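PDB 4CD8: endo-beta-1,4-mannanase from Alicyclobacillus acidocaldarius, which hydrolyses internal beta-1,4-mannosidic linkages in mannans as a glycoside hydrolase of family 113 with a TIM-barrel fold. Local coordinates for residues W27-A32 with W283-Y288; L49-L54 with V69-D74; E118-W123 with M152-P157; L176-C181 with L197-A202; R190-V195 with E221-P226. All blocks are in the same frame, centred on the assembly; numbering follows the deposited sequence.

Interaction 1: W27-A32 with W283-Y288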
# COMPACT_ATOMS: atom_id res chain seq x y z
N TRP A 27 -5.22 1.26 -16.59
CA TRP A 27 -3.76 1.28 -16.69
C TRP A 27 -3.23 1.09 -18.13
O TRP A 27 -2.07 1.38 -18.42
CB TRP A 27 -3.17 0.21 -15.79
CG TRP A 27 -3.37 0.40 -14.33
CD1 TRP A 27 -4.17 1.33 -13.70
CD2 TRP A 27 -2.79 -0.40 -13.27
NE1 TRP A 27 -4.11 1.16 -12.34
CE2 TRP A 27 -3.26 0.12 -12.05
CE3 TRP A 27 -1.91 -1.49 -13.25
CZ2 TRP A 27 -2.95 -0.44 -10.83
CZ3 TRP A 27 -1.57 -2.02 -12.03
CH2 TRP A 27 -2.07 -1.49 -10.83
N GLY A 28 -4.10 0.66 -19.04
CA GLY A 28 -3.73 0.58 -20.44
C GLY A 28 -3.92 1.87 -21.22
O GLY A 28 -3.68 1.92 -22.39
N THR A 29 -4.32 2.94 -20.55
CA THR A 29 -4.55 4.20 -21.21
C THR A 29 -3.25 5.00 -21.40
O THR A 29 -2.26 4.82 -20.70
CB THR A 29 -5.52 5.07 -20.38
OG1 THR A 29 -4.92 5.34 -19.12
CG2 THR A 29 -6.80 4.36 -20.12
N ASP A 30 -3.31 5.91 -22.37
CA ASP A 30 -2.26 6.89 -22.60
C ASP A 30 -2.01 7.71 -21.35
O ASP A 30 -0.88 8.03 -21.04
CB ASP A 30 -2.63 7.85 -23.75
CG ASP A 30 -2.68 7.16 -25.10
OD1 ASP A 30 -2.08 6.06 -25.19
OD2 ASP A 30 -3.31 7.69 -26.08
N GLU A 31 -3.10 8.02 -20.65
CA GLU A 31 -3.05 8.84 -19.45
C GLU A 31 -2.20 8.15 -18.40
O GLU A 31 -1.34 8.77 -17.77
CB GLU A 31 -4.47 9.15 -18.90
CG GLU A 31 -5.31 10.13 -19.74
CD GLU A 31 -6.24 9.46 -20.75
OE1 GLU A 31 -5.89 8.39 -21.32
OE2 GLU A 31 -7.35 9.99 -21.00
N ALA A 32 -2.46 6.86 -18.23
CA ALA A 32 -1.72 6.05 -17.24
C ALA A 32 -0.23 6.04 -17.53
O ALA A 32 0.58 6.19 -16.63
CB ALA A 32 -2.25 4.63 -17.17
N TRP A 283 -0.67 8.21 -6.07
CA TRP A 283 -0.53 8.85 -7.37
C TRP A 283 -1.58 8.25 -8.30
O TRP A 283 -1.72 7.05 -8.40
CB TRP A 283 0.86 8.55 -7.90
CG TRP A 283 1.38 9.41 -9.02
CD1 TRP A 283 1.18 9.25 -10.35
CD2 TRP A 283 2.27 10.53 -8.89
NE1 TRP A 283 1.87 10.21 -11.06
CE2 TRP A 283 2.58 10.98 -10.18
CE3 TRP A 283 2.88 11.15 -7.78
CZ2 TRP A 283 3.42 12.05 -10.40
CZ3 TRP A 283 3.71 12.21 -8.00
CH2 TRP A 283 3.99 12.64 -9.29
N PRO A 284 -2.34 9.12 -8.99
CA PRO A 284 -3.44 8.67 -9.80
C PRO A 284 -2.99 8.21 -11.17
O PRO A 284 -1.97 8.68 -11.66
CB PRO A 284 -4.27 9.96 -9.93
CG PRO A 284 -3.26 11.04 -9.95
CD PRO A 284 -2.23 10.59 -8.94
N TRP A 285 -3.74 7.29 -11.80
CA TRP A 285 -3.42 6.90 -13.18
C TRP A 285 -3.72 8.05 -14.14
O TRP A 285 -3.10 8.15 -15.19
CB TRP A 285 -4.13 5.60 -13.63
CG TRP A 285 -5.63 5.71 -13.70
CD1 TRP A 285 -6.51 5.37 -12.72
CD2 TRP A 285 -6.41 6.21 -14.81
NE1 TRP A 285 -7.80 5.61 -13.15
CE2 TRP A 285 -7.77 6.12 -14.43
CE3 TRP A 285 -6.10 6.68 -16.10
CZ2 TRP A 285 -8.84 6.55 -15.28
CZ3 TRP A 285 -7.15 7.10 -16.95
CH2 TRP A 285 -8.50 7.01 -16.54
N LYS A 286 -4.69 8.91 -13.80
CA LYS A 286 -4.94 10.12 -14.58
C LYS A 286 -4.47 11.32 -13.79
O LYS A 286 -5.11 11.74 -12.81
CB LYS A 286 -6.42 10.25 -14.88
CG LYS A 286 -6.77 11.53 -15.63
CD LYS A 286 -8.18 11.49 -16.20
CE LYS A 286 -8.46 12.73 -17.05
NZ LYS A 286 -9.79 12.65 -17.70
N LEU A 287 -3.32 11.87 -14.19
CA LEU A 287 -2.67 12.91 -13.44
C LEU A 287 -3.08 14.26 -13.95
O LEU A 287 -3.12 14.51 -15.15
CB LEU A 287 -1.14 12.76 -13.56
CG LEU A 287 -0.23 13.70 -12.75
CD1 LEU A 287 -0.48 13.49 -11.27
CD2 LEU A 287 1.24 13.46 -13.09
N TYR A 288 -3.40 15.13 -13.01
CA TYR A 288 -3.75 16.52 -13.33
C TYR A 288 -2.48 17.30 -13.75
O TYR A 288 -1.34 16.93 -13.33
CB TYR A 288 -4.45 17.16 -12.12
CG TYR A 288 -3.66 17.06 -10.84
CD1 TYR A 288 -2.65 17.96 -10.55
CD2 TYR A 288 -3.94 16.05 -9.91
CE1 TYR A 288 -1.91 17.84 -9.38
CE2 TYR A 288 -3.23 15.92 -8.74
CZ TYR A 288 -2.22 16.81 -8.46
OH TYR A 288 -1.51 16.65 -7.27
O HOH W 1 -2.06 11.26 -16.82

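Interaction 2: L49-L54 with V69-D74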
# COMPACT_ATOMS: atom_id res chain seq x y z
N LEU A 49 2.21 -0.92 -7.50
CA LEU A 49 1.03 -1.03 -8.36
C LEU A 49 -0.04 -1.65 -7.49
O LEU A 49 0.01 -2.83 -7.16
CB LEU A 49 1.32 -1.92 -9.57
CG LEU A 49 2.46 -1.40 -10.47
CD1 LEU A 49 2.74 -2.37 -11.58
CD2 LEU A 49 2.12 -0.02 -10.98
N ALA A 50 -1.07 -0.84 -7.15
CA ALA A 50 -2.08 -1.25 -6.20
C ALA A 50 -3.43 -1.33 -6.89
O ALA A 50 -3.80 -0.40 -7.61
CB ALA A 50 -2.14 -0.31 -5.02
N PHE A 51 -4.16 -2.39 -6.58
CA PHE A 51 -5.52 -2.54 -7.11
C PHE A 51 -6.37 -3.37 -6.20
O PHE A 51 -5.87 -4.09 -5.37
CB PHE A 51 -5.50 -3.15 -8.52
CG PHE A 51 -4.98 -4.56 -8.57
CD1 PHE A 51 -3.61 -4.81 -8.55
CD2 PHE A 51 -5.85 -5.62 -8.59
CE1 PHE A 51 -3.15 -6.14 -8.58
CE2 PHE A 51 -5.40 -6.93 -8.65
CZ PHE A 51 -4.04 -7.19 -8.59
N ALA A 52 -7.69 -3.25 -6.34
CA ALA A 52 -8.63 -3.95 -5.47
C ALA A 52 -9.60 -4.82 -6.20
O ALA A 52 -10.33 -4.35 -7.08
CB ALA A 52 -9.39 -2.96 -4.60
N GLY A 53 -9.63 -6.09 -5.81
CA GLY A 53 -10.75 -6.96 -6.07
C GLY A 53 -11.94 -6.54 -5.23
O GLY A 53 -11.79 -5.74 -4.31
N LEU A 54 -13.12 -7.04 -5.58
CA LEU A 54 -14.34 -6.62 -4.90
C LEU A 54 -15.09 -7.78 -4.27
O LEU A 54 -15.36 -8.80 -4.91
CB LEU A 54 -15.29 -5.88 -5.87
CG LEU A 54 -14.81 -4.53 -6.40
CD1 LEU A 54 -15.79 -4.00 -7.46
CD2 LEU A 54 -14.67 -3.53 -5.25
N VAL A 69 -13.58 -6.40 -13.58
CA VAL A 69 -13.51 -5.59 -12.39
C VAL A 69 -12.19 -4.85 -12.31
O VAL A 69 -12.15 -3.61 -12.33
CB VAL A 69 -13.72 -6.46 -11.15
CG1 VAL A 69 -13.48 -5.67 -9.86
CG2 VAL A 69 -15.13 -7.09 -11.22
N THR A 70 -11.11 -5.61 -12.27
CA THR A 70 -9.79 -5.01 -12.11
C THR A 70 -9.01 -4.95 -13.44
O THR A 70 -9.37 -5.59 -14.43
CB THR A 70 -8.89 -5.80 -11.11
OG1 THR A 70 -8.47 -7.02 -11.73
CG2 THR A 70 -9.65 -6.09 -9.87
N VAL A 71 -7.89 -4.23 -13.38
CA VAL A 71 -6.88 -4.29 -14.42
C VAL A 71 -6.58 -5.76 -14.77
O VAL A 71 -6.58 -6.62 -13.92
CB VAL A 71 -5.58 -3.57 -14.01
CG1 VAL A 71 -5.78 -2.08 -14.04
CG2 VAL A 71 -5.09 -4.01 -12.63
N SER A 72 -6.43 -6.02 -16.05
CA SER A 72 -6.06 -7.33 -16.53
C SER A 72 -4.63 -7.66 -16.17
O SER A 72 -3.82 -6.77 -15.87
CB SER A 72 -6.18 -7.42 -18.04
OG SER A 72 -5.26 -6.58 -18.67
N ASP A 73 -4.31 -8.95 -16.24
CA ASP A 73 -2.92 -9.35 -16.05
C ASP A 73 -1.98 -8.59 -17.05
O ASP A 73 -0.86 -8.19 -16.71
CB ASP A 73 -2.75 -10.85 -16.25
CG ASP A 73 -3.41 -11.71 -15.17
OD1 ASP A 73 -3.89 -11.16 -14.13
OD2 ASP A 73 -3.42 -12.97 -15.34
N ASP A 74 -2.41 -8.44 -18.30
CA ASP A 74 -1.62 -7.70 -19.30
C ASP A 74 -1.43 -6.23 -18.94
O ASP A 74 -0.36 -5.66 -19.20
CB ASP A 74 -2.29 -7.77 -20.67
CG ASP A 74 -2.10 -9.12 -21.40
OD1 ASP A 74 -1.35 -9.98 -20.94
OD2 ASP A 74 -2.73 -9.30 -22.47

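Interaction 3: E118-W123 with M152-P157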
# COMPACT_ATOMS: atom_id res chain seq x y z
N GLU A 118 -20.38 -19.74 4.74
CA GLU A 118 -19.95 -18.35 4.85
C GLU A 118 -18.94 -18.29 5.98
O GLU A 118 -19.26 -17.88 7.10
CB GLU A 118 -21.14 -17.40 5.12
CG GLU A 118 -22.05 -17.27 3.90
CD GLU A 118 -23.15 -16.22 4.02
OE1 GLU A 118 -23.22 -15.48 5.03
OE2 GLU A 118 -23.96 -16.14 3.06
N SER A 119 -17.71 -18.72 5.68
CA SER A 119 -16.69 -18.96 6.71
C SER A 119 -15.37 -18.26 6.42
O SER A 119 -15.07 -17.95 5.26
CB SER A 119 -16.40 -20.46 6.79
OG SER A 119 -15.79 -20.90 5.60
N TRP A 120 -14.55 -18.10 7.47
CA TRP A 120 -13.20 -17.63 7.30
C TRP A 120 -12.41 -18.57 6.40
O TRP A 120 -11.67 -18.10 5.53
CB TRP A 120 -12.54 -17.46 8.65
CG TRP A 120 -12.93 -16.19 9.30
CD1 TRP A 120 -13.76 -16.03 10.36
CD2 TRP A 120 -12.46 -14.91 8.95
NE1 TRP A 120 -13.87 -14.69 10.67
CE2 TRP A 120 -13.07 -13.98 9.82
CE3 TRP A 120 -11.61 -14.44 7.93
CZ2 TRP A 120 -12.81 -12.61 9.74
CZ3 TRP A 120 -11.37 -13.09 7.83
CH2 TRP A 120 -11.95 -12.19 8.74
N GLU A 121 -12.63 -19.87 6.55
CA GLU A 121 -11.95 -20.84 5.68
C GLU A 121 -12.24 -20.58 4.22
O GLU A 121 -11.37 -20.53 3.36
CB GLU A 121 -12.37 -22.26 6.03
CG GLU A 121 -11.61 -23.31 5.23
CD GLU A 121 -11.91 -24.74 5.61
OE1 GLU A 121 -12.72 -25.02 6.53
OE2 GLU A 121 -11.28 -25.60 4.98
N ALA A 122 -13.53 -20.38 3.93
CA ALA A 122 -13.90 -20.14 2.56
C ALA A 122 -13.33 -18.82 2.02
O ALA A 122 -12.89 -18.75 0.88
CB ALA A 122 -15.40 -20.15 2.42
N TRP A 123 -13.37 -17.77 2.84
CA TRP A 123 -12.83 -16.49 2.41
C TRP A 123 -11.33 -16.61 2.16
O TRP A 123 -10.84 -16.13 1.14
CB TRP A 123 -13.11 -15.38 3.41
CG TRP A 123 -12.53 -14.08 2.96
CD1 TRP A 123 -13.06 -13.20 2.04
CD2 TRP A 123 -11.22 -13.57 3.28
NE1 TRP A 123 -12.19 -12.16 1.82
CE2 TRP A 123 -11.06 -12.36 2.58
CE3 TRP A 123 -10.18 -14.02 4.12
CZ2 TRP A 123 -9.90 -11.61 2.66
CZ3 TRP A 123 -9.02 -13.24 4.23
CH2 TRP A 123 -8.90 -12.05 3.51
N MET A 152 -5.92 -5.81 7.06
CA MET A 152 -6.92 -6.87 7.31
C MET A 152 -7.08 -7.17 8.81
O MET A 152 -6.92 -8.29 9.27
CB MET A 152 -6.60 -8.13 6.49
CG MET A 152 -6.39 -7.91 5.00
SD MET A 152 -7.79 -7.11 4.17
CE MET A 152 -8.98 -8.43 4.22
N THR A 153 -7.49 -6.16 9.57
CA THR A 153 -7.50 -6.27 11.02
C THR A 153 -8.31 -7.43 11.54
O THR A 153 -7.82 -8.18 12.37
CB THR A 153 -7.90 -4.94 11.69
OG1 THR A 153 -6.92 -3.95 11.35
CG2 THR A 153 -7.95 -5.09 13.21
N THR A 154 -9.51 -7.63 11.03
CA THR A 154 -10.30 -8.77 11.49
C THR A 154 -9.74 -10.12 11.05
O THR A 154 -10.06 -11.12 11.69
CB THR A 154 -11.77 -8.70 11.04
OG1 THR A 154 -11.83 -8.37 9.65
CG2 THR A 154 -12.52 -7.68 11.91
N ALA A 155 -9.01 -10.13 9.94
CA ALA A 155 -8.45 -11.39 9.43
C ALA A 155 -7.18 -11.80 10.19
O ALA A 155 -6.86 -12.99 10.27
CB ALA A 155 -8.17 -11.27 7.95
N GLU A 156 -6.49 -10.82 10.73
CA GLU A 156 -5.19 -11.03 11.37
C GLU A 156 -5.15 -12.13 12.45
O GLU A 156 -4.20 -12.93 12.45
CB GLU A 156 -4.60 -9.72 11.85
CG GLU A 156 -4.02 -8.87 10.73
CD GLU A 156 -3.83 -7.38 11.08
OE1 GLU A 156 -4.00 -7.02 12.28
OE2 GLU A 156 -3.49 -6.60 10.15
N PRO A 157 -6.16 -12.23 13.31
CA PRO A 157 -6.13 -13.31 14.33
C PRO A 157 -6.18 -14.73 13.78
O PRO A 157 -5.91 -15.65 14.52
CB PRO A 157 -7.33 -13.02 15.23
CG PRO A 157 -7.68 -11.61 14.96
CD PRO A 157 -7.24 -11.26 13.58

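Interaction 4: L176-C181 with L197-A202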
# COMPACT_ATOMS: atom_id res chain seq x y z
N LEU A 176 10.80 -10.19 -2.42
CA LEU A 176 10.48 -9.75 -1.06
C LEU A 176 8.98 -9.79 -0.83
O LEU A 176 8.20 -9.39 -1.71
CB LEU A 176 10.97 -8.32 -0.84
CG LEU A 176 12.49 -8.17 -0.87
CD1 LEU A 176 12.81 -6.70 -1.04
CD2 LEU A 176 13.04 -8.65 0.46
N VAL A 177 8.59 -10.22 0.35
CA VAL A 177 7.20 -10.33 0.73
C VAL A 177 6.97 -9.48 1.96
O VAL A 177 7.71 -9.54 2.93
CB VAL A 177 6.73 -11.79 0.99
CG1 VAL A 177 5.30 -11.80 1.53
CG2 VAL A 177 6.80 -12.58 -0.30
N THR A 178 5.95 -8.62 1.90
CA THR A 178 5.51 -7.90 3.07
C THR A 178 4.02 -8.12 3.28
O THR A 178 3.34 -8.54 2.34
CB THR A 178 5.81 -6.38 2.93
OG1 THR A 178 5.65 -5.76 4.20
CG2 THR A 178 4.88 -5.70 1.87
N TYR A 179 3.58 -7.90 4.53
CA TYR A 179 2.14 -7.71 4.85
C TYR A 179 2.06 -6.31 5.40
O TYR A 179 2.86 -5.91 6.24
CB TYR A 179 1.71 -8.72 5.94
CG TYR A 179 0.33 -8.40 6.44
CD1 TYR A 179 -0.76 -8.64 5.62
CD2 TYR A 179 0.12 -7.86 7.67
CE1 TYR A 179 -2.04 -8.31 6.03
CE2 TYR A 179 -1.16 -7.54 8.11
CZ TYR A 179 -2.22 -7.76 7.27
OH TYR A 179 -3.44 -7.41 7.70
N ASN A 180 1.04 -5.57 4.96
CA ASN A 180 0.79 -4.18 5.33
C ASN A 180 -0.33 -4.14 6.33
O ASN A 180 -1.51 -4.32 5.95
CB ASN A 180 0.47 -3.48 3.98
CG ASN A 180 -0.12 -2.07 4.05
OD1 ASN A 180 -0.41 -1.58 2.97
ND2 ASN A 180 -0.21 -1.42 5.20
N CYS A 181 -0.02 -3.93 7.61
CA CYS A 181 -1.08 -3.82 8.62
C CYS A 181 -1.58 -2.39 8.70
O CYS A 181 -0.97 -1.48 8.19
CB CYS A 181 -0.62 -4.31 10.00
SG CYS A 181 0.62 -3.28 10.75
N LEU A 197 9.57 -8.23 5.42
CA LEU A 197 9.52 -6.84 5.87
C LEU A 197 8.21 -6.57 6.56
O LEU A 197 7.14 -6.96 6.05
CB LEU A 197 9.63 -5.86 4.68
CG LEU A 197 10.91 -5.97 3.85
CD1 LEU A 197 10.68 -5.45 2.44
CD2 LEU A 197 12.01 -5.19 4.56
N ILE A 198 8.28 -5.88 7.67
CA ILE A 198 7.07 -5.42 8.37
C ILE A 198 6.67 -4.11 7.72
O ILE A 198 7.51 -3.28 7.51
CB ILE A 198 7.37 -5.17 9.87
CG1 ILE A 198 7.70 -6.50 10.55
CG2 ILE A 198 6.18 -4.60 10.57
CD1 ILE A 198 8.22 -6.38 11.96
N SER A 199 5.37 -3.94 7.39
CA SER A 199 4.92 -2.63 6.91
C SER A 199 3.55 -2.25 7.41
O SER A 199 2.77 -3.10 7.82
CB SER A 199 4.91 -2.58 5.38
OG SER A 199 3.94 -3.42 4.80
N SER A 200 3.30 -0.93 7.41
CA SER A 200 2.02 -0.47 7.90
C SER A 200 1.49 0.70 7.09
O SER A 200 2.21 1.31 6.31
CB SER A 200 2.08 -0.08 9.37
OG SER A 200 2.96 0.99 9.55
N SER A 201 0.19 0.94 7.27
CA SER A 201 -0.50 2.11 6.71
C SER A 201 -0.42 3.15 7.78
O SER A 201 -1.27 3.23 8.64
CB SER A 201 -1.96 1.77 6.37
OG SER A 201 -2.01 0.91 5.25
N ALA A 202 0.67 3.90 7.75
CA ALA A 202 1.09 4.75 8.86
C ALA A 202 0.45 6.13 8.80
O ALA A 202 1.13 7.16 8.79
CB ALA A 202 2.60 4.87 8.88

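Interaction 5: R190-V195 with E221-P226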
# COMPACT_ATOMS: atom_id res chain seq x y z
N ARG A 190 0.75 -11.30 14.63
CA ARG A 190 1.48 -12.41 15.20
C ARG A 190 2.23 -13.27 14.19
O ARG A 190 2.85 -14.27 14.60
CB ARG A 190 0.54 -13.28 16.04
CG ARG A 190 -0.17 -12.56 17.17
CD ARG A 190 0.76 -11.98 18.21
NE ARG A 190 1.53 -13.03 18.90
CZ ARG A 190 1.10 -13.63 20.01
NH1 ARG A 190 -0.09 -13.31 20.54
NH2 ARG A 190 1.86 -14.56 20.62
N PHE A 191 2.20 -12.90 12.91
CA PHE A 191 2.85 -13.69 11.86
C PHE A 191 3.94 -12.91 11.11
O PHE A 191 4.28 -13.26 9.99
CB PHE A 191 1.80 -14.31 10.93
CG PHE A 191 0.85 -13.31 10.33
CD1 PHE A 191 1.19 -12.62 9.18
CD2 PHE A 191 -0.41 -13.11 10.88
CE1 PHE A 191 0.32 -11.72 8.58
CE2 PHE A 191 -1.32 -12.19 10.29
CZ PHE A 191 -0.93 -11.49 9.16
N TRP A 192 4.55 -11.89 11.75
CA TRP A 192 5.61 -11.14 11.09
C TRP A 192 6.81 -12.02 10.72
O TRP A 192 7.51 -11.72 9.77
CB TRP A 192 6.12 -9.97 11.93
CG TRP A 192 5.17 -8.81 12.13
CD1 TRP A 192 4.83 -8.26 13.31
CD2 TRP A 192 4.46 -8.03 11.11
NE1 TRP A 192 3.98 -7.18 13.11
CE2 TRP A 192 3.76 -7.02 11.78
CE3 TRP A 192 4.44 -8.07 9.72
CZ2 TRP A 192 2.97 -6.10 11.10
CZ3 TRP A 192 3.63 -7.17 9.04
CH2 TRP A 192 2.91 -6.19 9.73
N ASP A 193 7.04 -13.08 11.47
CA ASP A 193 8.12 -14.00 11.09
C ASP A 193 7.95 -14.64 9.71
O ASP A 193 8.92 -15.10 9.11
CB ASP A 193 8.26 -15.09 12.16
CG ASP A 193 7.00 -15.91 12.30
OD1 ASP A 193 6.01 -15.39 12.83
OD2 ASP A 193 6.94 -17.06 11.86
N ALA A 194 6.74 -14.66 9.17
CA ALA A 194 6.47 -15.27 7.89
C ALA A 194 6.71 -14.34 6.73
O ALA A 194 6.64 -14.76 5.61
CB ALA A 194 5.04 -15.82 7.85
N VAL A 195 6.99 -13.06 7.01
CA VAL A 195 7.29 -12.14 5.95
C VAL A 195 8.70 -11.57 6.05
O VAL A 195 9.37 -11.74 7.04
CB VAL A 195 6.24 -11.01 5.83
CG1 VAL A 195 4.85 -11.62 5.67
CG2 VAL A 195 6.30 -10.09 7.03
N GLU A 221 12.59 -4.15 16.31
CA GLU A 221 13.67 -4.79 17.06
C GLU A 221 13.20 -6.11 17.68
O GLU A 221 13.91 -7.14 17.60
CB GLU A 221 14.22 -3.77 18.04
CG GLU A 221 14.98 -2.67 17.24
CD GLU A 221 15.60 -1.55 18.09
OE1 GLU A 221 15.19 -1.37 19.26
OE2 GLU A 221 16.50 -0.83 17.57
N ALA A 222 11.96 -6.15 18.17
CA ALA A 222 11.39 -7.35 18.75
C ALA A 222 11.32 -8.50 17.78
O ALA A 222 11.59 -9.65 18.15
CB ALA A 222 9.99 -7.07 19.34
N HIS A 223 10.94 -8.20 16.53
CA HIS A 223 10.76 -9.21 15.51
C HIS A 223 12.00 -9.42 14.66
O HIS A 223 12.00 -10.28 13.79
CB HIS A 223 9.56 -8.84 14.63
CG HIS A 223 8.27 -8.85 15.40
ND1 HIS A 223 7.55 -10.00 15.64
CD2 HIS A 223 7.60 -7.86 16.03
CE1 HIS A 223 6.51 -9.73 16.40
NE2 HIS A 223 6.49 -8.42 16.61
N GLU A 224 13.02 -8.60 14.89
CA GLU A 224 14.29 -8.65 14.12
C GLU A 224 14.02 -8.59 12.62
O GLU A 224 14.49 -9.41 11.84
CB GLU A 224 15.11 -9.89 14.53
CG GLU A 224 15.20 -10.02 16.04
CD GLU A 224 16.26 -11.00 16.50
OE1 GLU A 224 16.11 -12.19 16.20
OE2 GLU A 224 17.20 -10.56 17.19
N LYS A 225 13.16 -7.65 12.23
CA LYS A 225 12.81 -7.43 10.84
C LYS A 225 12.83 -5.93 10.61
O LYS A 225 12.45 -5.18 11.53
CB LYS A 225 11.35 -7.83 10.53
CG LYS A 225 10.96 -9.27 10.72
CD LYS A 225 11.20 -10.05 9.45
CE LYS A 225 10.99 -11.52 9.71
NZ LYS A 225 11.69 -12.22 8.66
N PRO A 226 13.21 -5.50 9.40
CA PRO A 226 13.00 -4.07 9.13
C PRO A 226 11.53 -3.72 8.99
O PRO A 226 10.70 -4.58 8.67
CB PRO A 226 13.68 -3.83 7.79
CG PRO A 226 14.55 -5.04 7.60
CD PRO A 226 13.78 -6.17 8.23
O HOH W 2 11.56 -14.81 9.74

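Interaction 1: W27-A32 with W283-Y288
The capped N-terminus of helix 30-40 in the TIM barrel meets the loop that leaves strand 275-283, and W285 carries most of the contact. W285 CG sits between the backbone N and the carbonyl carbon (chi1 66°), a turn that brings the indole alongside T29 and E31. T29 is the N-cap: its OG1 accepts from A32 N at 3.0 Å and is hydrogen-bonded to T26 O. T29 OG1 also lies 3.5 Å from W285 CE3, the two side chains crossing at about a right angle. E31 CB comes to the edge of the indole, near its plane, 3.9 Å from W285 CZ3, while A32 CB packs on W285 CB, which W27 CD1 approaches at 4.3 Å. A32 CA donates a C-H...O contact to W285 O at 3.2 Å. A water gives a proton to E31 O at 2.8 Å and accepts one from L287 N. W285 also touches F18 of strand 13-18, P284 O is hydrogen-bonded to S35 OG of helix 30-40, and W27 packs on helix 73-85.

Interaction 2: L49-L54 with V69-D74
F51 on strand 46-55 and T70 in the loop before helix 73-85 meet in a beta-to-alpha connection of the TIM barrel, where the chain runs back beside the strand it has just left; residues 51-54 and 69-71 run 166° apart, nearly antiparallel. From T70 the side chain can be followed outward. Its CB lies 4.0 Å from F51 CD2, approaching the phenyl ring obliquely. The methyl CG2 points on to the strand backbone, 3.4 Å from A52 O and 4.1 Å from G53 CA. OG1 turns along its own loop instead: with chi1 at 73° it sits between the backbone N and the carbonyl carbon and donates to V71 O at 2.9 Å, 32° from the carbonyl plane. The next residue, V71, lays CG2 over one face of the F51 ring, 4.1 Å from F51 CG. Y134 of helix 120-140 meets F51 edge-to-face, and I76 of helix 73-85 touches both F51 and V71, so the phenyl ring is buried between strand and helices. Toward the C-terminal end of the strand the packing is purely aliphatic: V69 CG1 approaches the branched end of L54, 3.7 Å from L54 CD1 and 3.9 Å from L54 CG.

Interaction 3: E118-W123 with M152-P157
W120 and W123, one helical turn apart, reach the same loop by different first torsions. In W120 the CG atom is anti to the carbonyl carbon (chi1 -81°), whereas in W123 it is anti to the backbone N (chi1 179°); both indoles thereby extend toward residues 152-155. The six-membered ring of W120 does the touching: CZ3 lies 3.7 Å from A155 CB, while A155 CA and T154 O come in obliquely, T154 O 3.7 Å from W120 CH2. T154 OG1 lies in the plane of this ring at its edge, 3.9 Å from W120 CH2, its hydrogen bond being to I107 O. The M152 chain, bent at chi2 and chi3, swings its terminal methyl to W123, where CE is 3.7 Å from W123 CZ2. A155 CB also reaches W123, 4.3 Å from its CZ3, and is thus shared by the two indoles. F109 meets both tryptophan rings, H158 stacks on W120 and Y127 on W123, forming a larger aromatic cluster. S119 is the N-cap of helix 120-140, its OG accepting from A122 N at 2.9 Å. This is buried apolar packing in a TIM barrel, joining the start of helix 120-140 to the loop after strand 145-150.

Interaction 4: L176-C181 with L197-A202
The side chains of T178 and N180 join those of S199 and S201 in polar bonds alongside the backbone ladder of two parallel strands. T178 OG1 donates to L197 O at 2.7 Å, from above the carbonyl plane rather than on a lone pair. S199 OG lies 3.0 Å from T178 OG1 and 3.1 Å from Y179 O, either of which could take its proton. N180 CG is anti to the backbone N (chi1 168°), which carries ND2 to S201 OG, a bond of 2.9 Å tilted 16° from the amide plane; S201 OG is also bonded to E151, which lines the inhibitor pocket. Backbone bonds C181 N to S199 O, 2.9 Å, and S201 N to C181 O, 2.8 Å, are firm, while L197 N to V177 O is weak. C181 SG and S200 CB lie 3.8 Å apart, and L176 CD1 meets L197 CD1 at 4.3 Å. These neighbouring barrel strands are flanked by 145-150 and 227-232, with N180 and S199 touching M230, and I198 faces V219 of helix 209-223.

Interaction 5: R190-V195 with E221-P226
The imidazole of H223 presents one face to W192, whose CD1 stands over the ring centre, 3.7 Å above its plane. The tryptophan offers an edge: H223 CE1 and V195 CG2 both lie at the indole rim in its plane. This is a T-shaped (edge-to-face) pair, with the five-membered ring of W192 and the H223 ring 4.8 Å apart at their centroids and their planes at 74°. W192 CB also approaches, 4.0 Å from H223 ND1. The indole nitrogen is engaged by E186 O. Beside the aromatic pair, K225 leans across to residues 192-195. Its chi2 of -89° bends the side chain, which then runs extended to NZ, and NZ donates to V195 O at 2.9 Å, in the carbonyl plane. K225 CE lies 3.5 Å from W192 O. A water extends the grip of the lysine nitrogen: it accepts from K225 NZ at 2.8 Å and donates to D193 O, while the D193 carboxylate forms a salt bridge with R163. E224, with positive phi, ends helix 209-223 in a Schellman motif. The contact joins this helix C-terminus to the loop between strands 176-182 and 197-201 of the TIM barrel, with W192, H223 and K225 all touching I198 of the latter strand.

Overall arrangement
All five contacts belong to one TIM barrel, set at different depths around the bound inhibitor. Interactions 1 and 2 touch, W27 CZ2 lying 3.3 Å from A50 O, and their centres are 14 Å apart. Interactions 3, 4 and 5 form a second group: Y179 OH probably bonds to E156 OE2 at 2.6 Å, and I198 N to P226 O at 2.9 Å. The two groups do not touch; interaction 2 comes within about 8 Å of interactions 3 and 4 (nearest atoms), and interactions 1 and 5 lie on opposite sides of the chain's centre, about 35 Å between centres. Nearest the ligand are S201 of interaction 4, its side chain about 5 Å from the mannoimidazole unit, and A52 of interaction 2, about 6 Å from the mannose unit.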